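Local coordinates for protein nuclear RNA export factor 2 (PDB 6MRK) that acts in the ovaries with Piwi and Nxt1 as an effector of cotranscriptional transposon silencing, and may take part in exporting mRNA from the nucleus, at residues L112-M117 / I126-L131; N21-F26 / V105-H110; Y36-E41 / R176-A181. All coordinates share one frame; numbering follows the deposited sequence.

Contact 1: residues L112-M117 / I126-L131; sequences LQTDVM and IYVAGL
Q113 and A129 pair across two antiparallel strands, each giving its N-H to the carbonyl of the other: Q113 N lies 2.6 Å from A129 O, and A129 N is equally near Q113 O. Two residues along, D115 and Y127 repeat the exchange, with D115 N 2.9 Å from Y127 O and Y127 N 3.0 Å from D115 O. The alternate pairs, T114 with V128 and V116 with I126, are non-hydrogen-bonded; main-chain groups of T114, V116 and I126 bond outward, T114 and V116 to F5, V116 also to C7, T114 N to N4 OD1, and I126 to F160. This is the hairpin of strands 104-119 and 123-135 in the NTF2-like domain, its arms at 170°. The face bearing T114, V116, I126 and V128 lies against V15 and L19 of helix 12-27, and its branched side chains suit that buried layer. At its end L112 CD2 sits 3.9 Å from V128 CG2 and 3.6 Å from CA of G130, which has no side chain to obstruct it. The other face, with Q113, D115, Y127 and A129, meets the chain of another protein. There D115 spends both carboxylate oxygens on that second chain, OD1 in a salt bridge to a basic side chain and OD2 in a hydrogen bond to a polar one, while Q113 OE1 accepts from K3 N. M117, its CG anti to the carbonyl carbon (chi1 -53°), brings CG to 3.6 Å from Y127 CE2; the bend at chi2 sets SD 5.1 Å from the ring centroid, an oblique Met-aromatic contact.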
loop_
_atom_site.group_PDB
_atom_site.type_symbol
_atom_site.label_atom_id
_atom_site.label_comp_id
_atom_site.label_asym_id
_atom_site.label_seq_id
_atom_site.Cartn_x
_atom_site.Cartn_y
_atom_site.Cartn_z
ATOM N N LEU A 112 -2.989 14.719 2.748
ATOM C CA LEU A 112 -2.355 13.594 2.030
ATOM C C LEU A 112 -0.850 13.623 2.232
ATOM O O LEU A 112 -0.247 14.656 1.934
ATOM C CB LEU A 112 -2.657 13.687 0.535
ATOM C CG LEU A 112 -4.110 13.469 0.127
ATOM C CD1 LEU A 112 -4.200 13.495 -1.387
ATOM C CD2 LEU A 112 -4.680 12.164 0.688
ATOM N N GLN A 113 -0.287 12.479 2.616
ATOM C CA GLN A 113 1.175 12.274 2.697
ATOM C C GLN A 113 1.572 11.244 1.647
ATOM O O GLN A 113 0.938 10.183 1.590
ATOM C CB GLN A 113 1.569 11.898 4.118
ATOM C CG GLN A 113 1.487 13.101 5.041
ATOM C CD GLN A 113 1.779 12.777 6.483
ATOM O OE1 GLN A 113 2.805 13.178 7.032
ATOM N NE2 GLN A 113 0.860 12.053 7.102
ATOM N N THR A 114 2.592 11.600 0.867
ATOM C CA THR A 114 3.026 10.976 -0.400
ATOM C C THR A 114 4.338 10.245 -0.126
ATOM O O THR A 114 5.155 10.733 0.668
ATOM C CB THR A 114 3.104 12.080 -1.466
ATOM O OG1 THR A 114 1.906 11.875 -2.206
ATOM C CG2 THR A 114 4.339 12.071 -2.352
ATOM N N ASP A 115 4.543 9.106 -0.760
ATOM C CA ASP A 115 5.867 8.438 -0.783
ATOM C C ASP A 115 6.062 7.860 -2.177
ATOM O O ASP A 115 5.458 6.830 -2.450
ATOM C CB ASP A 115 5.984 7.325 0.268
ATOM C CG ASP A 115 5.894 7.795 1.708
ATOM O OD1 ASP A 115 4.760 8.087 2.145
ATOM O OD2 ASP A 115 6.955 7.867 2.385
ATOM N N VAL A 116 6.850 8.504 -3.032
ATOM C CA VAL A 116 7.227 7.911 -4.347
ATOM C C VAL A 116 8.484 7.084 -4.113
ATOM O O VAL A 116 9.460 7.649 -3.660
ATOM C CB VAL A 116 7.446 8.970 -5.442
ATOM C CG1 VAL A 116 7.767 8.302 -6.766
ATOM C CG2 VAL A 116 6.251 9.905 -5.591
ATOM N N MET A 117 8.447 5.790 -4.390
ATOM C CA MET A 117 9.483 4.855 -3.890
ATOM C C MET A 117 10.342 4.341 -5.043
ATOM O O MET A 117 11.490 3.981 -4.762
ATOM C CB MET A 117 8.845 3.671 -3.164
ATOM C CG MET A 117 7.872 4.090 -2.066
ATOM S SD MET A 117 8.613 4.770 -0.545
ATOM C CE MET A 117 9.971 3.633 -0.258
ATOM N N ILE A 126 4.054 4.259 -5.953
ATOM C CA ILE A 126 3.615 5.529 -5.318
ATOM C C ILE A 126 2.543 5.249 -4.265
ATOM O O ILE A 126 1.575 4.561 -4.544
ATOM C CB ILE A 126 3.191 6.546 -6.390
ATOM C CG1 ILE A 126 2.231 7.595 -5.841
ATOM C CG2 ILE A 126 2.607 5.866 -7.606
ATOM C CD1 ILE A 126 2.231 8.859 -6.667
ATOM N N TYR A 127 2.777 5.742 -3.063
ATOM C CA TYR A 127 1.923 5.487 -1.886
ATOM C C TYR A 127 1.360 6.828 -1.452
ATOM O O TYR A 127 2.056 7.819 -1.582
ATOM C CB TYR A 127 2.699 4.846 -0.732
ATOM C CG TYR A 127 3.454 3.586 -1.062
ATOM C CD1 TYR A 127 3.024 2.689 -2.024
ATOM C CD2 TYR A 127 4.606 3.267 -0.379
ATOM C CE1 TYR A 127 3.710 1.515 -2.302
ATOM C CE2 TYR A 127 5.299 2.088 -0.625
ATOM C CZ TYR A 127 4.852 1.208 -1.593
ATOM O OH TYR A 127 5.561 0.077 -1.863
ATOM N N VAL A 128 0.127 6.841 -0.984
ATOM C CA VAL A 128 -0.509 8.055 -0.410
ATOM C C VAL A 128 -1.159 7.633 0.916
ATOM O O VAL A 128 -1.725 6.535 0.986
ATOM C CB VAL A 128 -1.496 8.674 -1.417
ATOM C CG1 VAL A 128 -2.722 7.808 -1.620
ATOM C CG2 VAL A 128 -1.915 10.071 -1.026
ATOM N N ALA A 129 -0.995 8.432 1.962
ATOM C CA ALA A 129 -1.692 8.268 3.255
ATOM C C ALA A 129 -2.526 9.528 3.468
ATOM O O ALA A 129 -1.985 10.650 3.311
ATOM C CB ALA A 129 -0.682 8.060 4.362
ATOM N N GLY A 130 -3.804 9.379 3.769
ATOM C CA GLY A 130 -4.653 10.571 3.931
ATOM C C GLY A 130 -5.902 10.305 4.740
ATOM O O GLY A 130 -5.952 9.290 5.477
ATOM N N LEU A 131 -6.861 11.214 4.602
ATOM C CA LEU A 131 -8.155 11.163 5.299
ATOM C C LEU A 131 -9.224 11.390 4.239
ATOM O O LEU A 131 -9.034 12.274 3.371
ATOM C CB LEU A 131 -8.171 12.236 6.389
ATOM C CG LEU A 131 -9.521 12.445 7.072
ATOM C CD1 LEU A 131 -9.383 12.419 8.588
ATOM C CD2 LEU A 131 -10.182 13.740 6.614
#

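Contact 2: residues N21-F26 / V105-H110; sequences NYLREF and VTHDFH
L23 reaches H107 and F109 at once. Its CG stands over one face of the imidazole, 3.9 Å from the H107 ring centroid in a CH-pi contact, while its CB lies 3.8 Å from F109 CZ; a branched aliphatic chain fits this wedge between two rings. R24 follows with an extended chain that runs along F109: CG approaches F109 CZ at 3.7 Å, and the guanidinium then lies flat on the phenyl ring, its CZ 4.5 Å from the ring centroid and the planes only 10° apart. This cation-pi stack lets a solvent-exposed arginine cover an aromatic ring, and R24 NH1 adds a weak bond to E20 O. Further on, F26 has CG anti to its backbone N (chi1 -180°), which carries the ring to V105. V105 CG2 meets it at the edge, 3.9 Å from F26 CD2. No hydrogen bond links the two segments, although H107 N bonds to E27 OE2, one residue past the first segment. Helix 12-27 thus lies over the sheet of the NTF2-like domain, its part 21-26 running roughly antiparallel (153°) to strand 105-107. Beside that strand, L132 of the neighbouring strand 123-135 touches V105 and H107, and H107 also meets F156 of strand 152-166.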
loop_
_atom_site.group_PDB
_atom_site.type_symbol
_atom_site.label_atom_id
_atom_site.label_comp_id
_atom_site.label_asym_id
_atom_site.label_seq_id
_atom_site.Cartn_x
_atom_site.Cartn_y
_atom_site.Cartn_z
ATOM N N ASN A 21 -5.551 13.267 -9.795
ATOM C CA ASN A 21 -6.628 13.115 -10.813
ATOM C C ASN A 21 -7.386 11.810 -10.548
ATOM O O ASN A 21 -8.629 11.834 -10.485
ATOM C CB ASN A 21 -6.102 13.175 -12.252
ATOM C CG ASN A 21 -5.821 14.591 -12.713
ATOM O OD1 ASN A 21 -6.494 15.533 -12.304
ATOM N ND2 ASN A 21 -4.816 14.764 -13.547
ATOM N N TYR A 22 -6.656 10.707 -10.402
ATOM C CA TYR A 22 -7.196 9.367 -10.059
ATOM C C TYR A 22 -8.086 9.422 -8.807
ATOM O O TYR A 22 -9.166 8.852 -8.833
ATOM C CB TYR A 22 -6.067 8.371 -9.785
ATOM C CG TYR A 22 -6.626 7.043 -9.372
ATOM C CD1 TYR A 22 -7.095 6.853 -8.083
ATOM C CD2 TYR A 22 -6.823 6.040 -10.301
ATOM C CE1 TYR A 22 -7.694 5.664 -7.703
ATOM C CE2 TYR A 22 -7.417 4.841 -9.940
ATOM C CZ TYR A 22 -7.857 4.648 -8.633
ATOM O OH TYR A 22 -8.435 3.469 -8.235
ATOM N N LEU A 23 -7.612 10.024 -7.712
ATOM C CA LEU A 23 -8.386 10.171 -6.450
ATOM C C LEU A 23 -9.660 10.972 -6.723
ATOM O O LEU A 23 -10.736 10.522 -6.316
ATOM C CB LEU A 23 -7.521 10.855 -5.388
ATOM C CG LEU A 23 -6.848 9.926 -4.380
ATOM C CD1 LEU A 23 -6.532 8.575 -4.970
ATOM C CD2 LEU A 23 -5.582 10.540 -3.832
ATOM N N ARG A 24 -9.558 12.121 -7.393
ATOM C CA ARG A 24 -10.750 12.954 -7.677
ATOM C C ARG A 24 -11.767 12.143 -8.478
ATOM O O ARG A 24 -12.956 12.348 -8.256
ATOM C CB ARG A 24 -10.371 14.238 -8.408
ATOM C CG ARG A 24 -10.070 15.395 -7.466
ATOM C CD ARG A 24 -9.321 16.511 -8.181
ATOM N NE ARG A 24 -8.751 17.543 -7.308
ATOM C CZ ARG A 24 -7.463 17.910 -7.269
ATOM N NH1 ARG A 24 -6.560 17.330 -8.044
ATOM N NH2 ARG A 24 -7.081 18.876 -6.449
ATOM N N GLU A 25 -11.330 11.258 -9.368
ATOM C CA GLU A 25 -12.244 10.528 -10.279
ATOM C C GLU A 25 -12.811 9.273 -9.612
ATOM O O GLU A 25 -13.811 8.756 -10.132
ATOM C CB GLU A 25 -11.511 10.151 -11.555
ATOM C CG GLU A 25 -12.434 9.681 -12.656
ATOM C CD GLU A 25 -11.807 9.811 -14.039
ATOM O OE1 GLU A 25 -10.631 10.268 -14.128
ATOM O OE2 GLU A 25 -12.485 9.458 -15.026
ATOM N N PHE A 26 -12.181 8.771 -8.544
ATOM C CA PHE A 26 -12.706 7.647 -7.732
ATOM C C PHE A 26 -13.877 8.179 -6.909
ATOM O O PHE A 26 -14.851 7.446 -6.725
ATOM C CB PHE A 26 -11.621 7.039 -6.838
ATOM C CG PHE A 26 -12.106 5.889 -5.995
ATOM C CD1 PHE A 26 -12.184 4.613 -6.526
ATOM C CD2 PHE A 26 -12.518 6.082 -4.681
ATOM C CE1 PHE A 26 -12.655 3.551 -5.768
ATOM C CE2 PHE A 26 -12.976 5.016 -3.917
ATOM C CZ PHE A 26 -13.049 3.754 -4.466
ATOM N N VAL A 105 -16.961 8.679 -1.707
ATOM C CA VAL A 105 -16.005 9.351 -0.784
ATOM C C VAL A 105 -15.790 10.783 -1.272
ATOM O O VAL A 105 -16.270 11.112 -2.356
ATOM C CB VAL A 105 -14.675 8.574 -0.669
ATOM C CG1 VAL A 105 -14.884 7.151 -0.170
ATOM C CG2 VAL A 105 -13.901 8.571 -1.981
ATOM N N THR A 106 -15.158 11.583 -0.423
ATOM C CA THR A 106 -14.491 12.876 -0.702
ATOM C C THR A 106 -13.154 12.809 0.049
ATOM O O THR A 106 -13.184 12.714 1.279
ATOM C CB THR A 106 -15.373 14.046 -0.238
ATOM O OG1 THR A 106 -16.534 14.084 -1.070
ATOM C CG2 THR A 106 -14.705 15.396 -0.302
ATOM N N HIS A 107 -12.024 12.801 -0.653
ATOM C CA HIS A 107 -10.683 12.831 -0.019
ATOM C C HIS A 107 -10.404 14.243 0.504
ATOM O O HIS A 107 -10.772 15.211 -0.174
ATOM C CB HIS A 107 -9.602 12.382 -1.009
ATOM C CG HIS A 107 -9.848 11.056 -1.633
ATOM N ND1 HIS A 107 -10.774 10.889 -2.636
ATOM C CD2 HIS A 107 -9.261 9.856 -1.434
ATOM C CE1 HIS A 107 -10.770 9.629 -3.021
ATOM N NE2 HIS A 107 -9.841 8.965 -2.302
ATOM N N ASP A 108 -9.722 14.349 1.641
ATOM C CA ASP A 108 -9.198 15.637 2.168
ATOM C C ASP A 108 -7.780 15.821 1.611
ATOM O O ASP A 108 -6.829 15.327 2.214
ATOM C CB ASP A 108 -9.297 15.667 3.697
ATOM C CG ASP A 108 -8.644 16.873 4.363
ATOM O OD1 ASP A 108 -8.092 17.727 3.646
ATOM O OD2 ASP A 108 -8.664 16.937 5.607
ATOM N N PHE A 109 -7.630 16.522 0.495
ATOM C CA PHE A 109 -6.350 16.584 -0.256
ATOM C C PHE A 109 -5.261 17.262 0.561
ATOM O O PHE A 109 -4.093 16.968 0.331
ATOM C CB PHE A 109 -6.539 17.290 -1.596
ATOM C CG PHE A 109 -7.133 16.355 -2.615
ATOM C CD1 PHE A 109 -8.505 16.200 -2.734
ATOM C CD2 PHE A 109 -6.306 15.548 -3.370
ATOM C CE1 PHE A 109 -9.029 15.289 -3.633
ATOM C CE2 PHE A 109 -6.836 14.640 -4.270
ATOM C CZ PHE A 109 -8.192 14.504 -4.392
ATOM N N HIS A 110 -5.641 18.144 1.476
ATOM C CA HIS A 110 -4.704 18.819 2.414
ATOM C C HIS A 110 -4.047 17.797 3.351
ATOM O O HIS A 110 -2.995 18.112 3.922
ATOM C CB HIS A 110 -5.441 19.878 3.242
ATOM C CG HIS A 110 -5.698 21.155 2.515
ATOM N ND1 HIS A 110 -6.035 22.326 3.183
ATOM C CD2 HIS A 110 -5.673 21.459 1.197
ATOM C CE1 HIS A 110 -6.205 23.294 2.306
ATOM N NE2 HIS A 110 -5.993 22.786 1.076
#

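Contact 3: residues Y36-E41 / R176-A181; sequences YKYYSE and RRLKIA
In this NTF2-like domain the loop between helix 12-27 and strand 44-49 docks against the start of strand 176-188, where Y38 and Y39 close over I180. The strand is already bonded on its other side to strand 152-166, through R177 with D165 and K179 with T163, so the loop meets the opposite edge. It does so with one main-chain bond: I180 N donates to Y38 O at 2.6 Å, fairly straight at 160°. The same oxygen receives a CA-H...O contact from K179, whose CA is 3.1 Å away. After this the strand turns a corner at A181, which bonds to I44 and V161.

I180 is the apolar centre of the contact. With CG1 anti to its carbonyl carbon (chi1 -55°), the side chain puts CD1 3.5 Å from Y38 CB and over one face of the Y39 ring, 4.1 Å from the centroid, as a CH-pi contact. A slender, branched chain can serve both tyrosines in this way. The Y39 hydroxyl continues inward to hydrogen-bond with Y22 OH of helix 12-27, a polar end satisfied within a buried setting. Y38 is less enclosed; its CD1 meets L178 CD2 obliquely at 4.2 Å, while its ring also touches that of Y22.

On the more open side the K179 side chain, bent at chi2 and chi3, lies alongside the loop backbone. The end of this chain is uncertain in the model, and its bond to Y39 O is weak. S40, also facing the strand, uses its own polar groups within the loop: S40 N bonds to S43 OG, and S40 OG to N42 N.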
loop_
_atom_site.group_PDB
_atom_site.type_symbol
_atom_site.label_atom_id
_atom_site.label_comp_id
_atom_site.label_asym_id
_atom_site.label_seq_id
_atom_site.Cartn_x
_atom_site.Cartn_y
_atom_site.Cartn_z
ATOM N N TYR A 36 -11.618 2.448 -15.684
ATOM C CA TYR A 36 -11.345 1.198 -16.440
ATOM C C TYR A 36 -10.040 1.395 -17.221
ATOM O O TYR A 36 -9.324 0.403 -17.428
ATOM C CB TYR A 36 -12.537 0.798 -17.326
ATOM C CG TYR A 36 -12.337 -0.492 -18.087
ATOM C CD1 TYR A 36 -12.331 -1.724 -17.441
ATOM C CD2 TYR A 36 -12.106 -0.480 -19.455
ATOM C CE1 TYR A 36 -12.111 -2.903 -18.134
ATOM C CE2 TYR A 36 -11.895 -1.651 -20.166
ATOM C CZ TYR A 36 -11.890 -2.861 -19.501
ATOM O OH TYR A 36 -11.690 -4.007 -20.207
ATOM N N LYS A 37 -9.720 2.645 -17.583
ATOM C CA LYS A 37 -8.585 2.990 -18.482
ATOM C C LYS A 37 -7.244 2.717 -17.812
ATOM O O LYS A 37 -6.304 2.484 -18.544
ATOM C CB LYS A 37 -8.625 4.455 -18.920
ATOM C CG LYS A 37 -8.683 5.466 -17.788
ATOM C CD LYS A 37 -8.391 6.890 -18.205
ATOM C CE LYS A 37 -9.108 7.899 -17.334
ATOM N NZ LYS A 37 -9.314 9.172 -18.054
ATOM N N TYR A 38 -7.129 2.776 -16.491
ATOM C CA TYR A 38 -5.808 2.647 -15.814
ATOM C C TYR A 38 -5.410 1.184 -15.679
ATOM O O TYR A 38 -4.228 0.900 -15.487
ATOM C CB TYR A 38 -5.795 3.187 -14.385
ATOM C CG TYR A 38 -6.067 4.657 -14.246
ATOM C CD1 TYR A 38 -5.094 5.604 -14.506
ATOM C CD2 TYR A 38 -7.312 5.100 -13.851
ATOM C CE1 TYR A 38 -5.363 6.958 -14.378
ATOM C CE2 TYR A 38 -7.597 6.445 -13.718
ATOM C CZ TYR A 38 -6.616 7.373 -13.968
ATOM O OH TYR A 38 -6.931 8.685 -13.826
ATOM N N TYR A 39 -6.394 0.295 -15.677
ATOM C CA TYR A 39 -6.198 -1.118 -15.279
ATOM C C TYR A 39 -5.986 -1.911 -16.559
ATOM O O TYR A 39 -6.282 -1.436 -17.654
ATOM C CB TYR A 39 -7.344 -1.594 -14.372
ATOM C CG TYR A 39 -7.365 -0.930 -13.018
ATOM C CD1 TYR A 39 -6.631 -1.448 -11.963
ATOM C CD2 TYR A 39 -8.079 0.235 -12.798
ATOM C CE1 TYR A 39 -6.616 -0.836 -10.716
ATOM C CE2 TYR A 39 -8.079 0.858 -11.557
ATOM C CZ TYR A 39 -7.342 0.322 -10.513
ATOM O OH TYR A 39 -7.322 0.935 -9.298
ATOM N N SER A 40 -5.426 -3.090 -16.416
ATOM C CA SER A 40 -5.117 -3.961 -17.561
ATOM C C SER A 40 -5.535 -5.385 -17.203
ATOM O O SER A 40 -6.006 -5.610 -16.082
ATOM C CB SER A 40 -3.680 -3.869 -17.888
ATOM O OG SER A 40 -2.983 -4.848 -17.150
ATOM N N GLU A 41 -5.332 -6.302 -18.137
ATOM C CA GLU A 41 -5.803 -7.707 -18.095
ATOM C C GLU A 41 -5.091 -8.415 -16.931
ATOM O O GLU A 41 -5.668 -9.367 -16.361
ATOM C CB GLU A 41 -5.520 -8.344 -19.463
ATOM C CG GLU A 41 -6.077 -7.558 -20.669
ATOM C CD GLU A 41 -5.375 -6.287 -21.185
ATOM O OE1 GLU A 41 -4.522 -5.698 -20.473
ATOM O OE2 GLU A 41 -5.701 -5.855 -22.314
ATOM N N ARG A 176 3.461 8.980 -22.734
ATOM C CA ARG A 176 3.316 7.860 -21.767
ATOM C C ARG A 176 1.861 7.743 -21.313
ATOM O O ARG A 176 1.271 8.739 -20.910
ATOM C CB ARG A 176 4.275 8.049 -20.591
ATOM C CG ARG A 176 5.619 7.356 -20.785
ATOM C CD ARG A 176 6.760 8.082 -20.098
ATOM N NE ARG A 176 6.373 8.623 -18.800
ATOM C CZ ARG A 176 7.214 8.953 -17.831
ATOM N NH1 ARG A 176 6.737 9.428 -16.695
ATOM N NH2 ARG A 176 8.519 8.796 -17.981
ATOM N N ARG A 177 1.313 6.541 -21.414
ATOM C CA ARG A 177 0.031 6.149 -20.781
ATOM C C ARG A 177 0.389 5.445 -19.468
ATOM O O ARG A 177 1.350 4.630 -19.446
ATOM C CB ARG A 177 -0.794 5.301 -21.757
ATOM C CG ARG A 177 -1.964 4.558 -21.126
ATOM C CD ARG A 177 -3.229 4.506 -21.974
ATOM N NE ARG A 177 -3.046 3.958 -23.317
ATOM C CZ ARG A 177 -3.267 4.613 -24.462
ATOM N NH1 ARG A 177 -3.688 5.870 -24.459
ATOM N NH2 ARG A 177 -3.062 3.999 -25.616
ATOM N N LEU A 178 -0.301 5.805 -18.392
ATOM C CA LEU A 178 -0.068 5.193 -17.064
ATOM C C LEU A 178 -0.980 3.978 -16.968
ATOM O O LEU A 178 -2.158 4.099 -17.343
ATOM C CB LEU A 178 -0.353 6.200 -15.951
ATOM C CG LEU A 178 0.120 5.745 -14.570
ATOM C CD1 LEU A 178 0.828 6.871 -13.836
ATOM C CD2 LEU A 178 -1.032 5.213 -13.728
ATOM N N LYS A 179 -0.440 2.845 -16.536
ATOM C CA LYS A 179 -1.276 1.663 -16.245
ATOM C C LYS A 179 -1.000 1.263 -14.805
ATOM O O LYS A 179 0.163 1.320 -14.405
ATOM C CB LYS A 179 -0.980 0.503 -17.206
ATOM C CG LYS A 179 -1.629 0.557 -18.588
ATOM C CD LYS A 179 -3.051 1.041 -18.611
ATOM C CE LYS A 179 -3.960 0.156 -19.426
ATOM N NZ LYS A 179 -5.240 0.842 -19.708
ATOM N N ILE A 180 -2.035 0.872 -14.069
ATOM C CA ILE A 180 -1.855 0.293 -12.711
ATOM C C ILE A 180 -1.695 -1.222 -12.844
ATOM O O ILE A 180 -2.539 -1.879 -13.463
ATOM C CB ILE A 180 -2.994 0.684 -11.761
ATOM C CG1 ILE A 180 -3.159 2.201 -11.684
ATOM C CG2 ILE A 180 -2.723 0.091 -10.393
ATOM C CD1 ILE A 180 -4.503 2.626 -11.182
ATOM N N ALA A 181 -0.614 -1.727 -12.275
ATOM C CA ALA A 181 -0.255 -3.154 -12.259
ATOM C C ALA A 181 -0.686 -3.751 -10.918
ATOM O O ALA A 181 -1.223 -4.859 -10.918
ATOM C CB ALA A 181 1.229 -3.266 -12.486
#

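All three contacts build on one sheet, but at different depths. Contacts 1 and 2 are buried and share strand 104-119: main-chain bonds join it to its neighbour in contact 1, whereas contact 2 lays helix 12-27 on it with no hydrogen bond across, using aliphatic, aromatic and cation-pi packing. They meet directly, L131 O lying 2.8 Å from D108 N in a probable hydrogen bond. Contact 3, only partly buried, fixes a loop to another strand with a single sound main-chain bond and tyrosine packing. The helix connects it to contact 2, since Y22 touches Y38, Y39 and I180. Contacts 1 and 3 do not touch, their nearest atoms being about 7 Å apart.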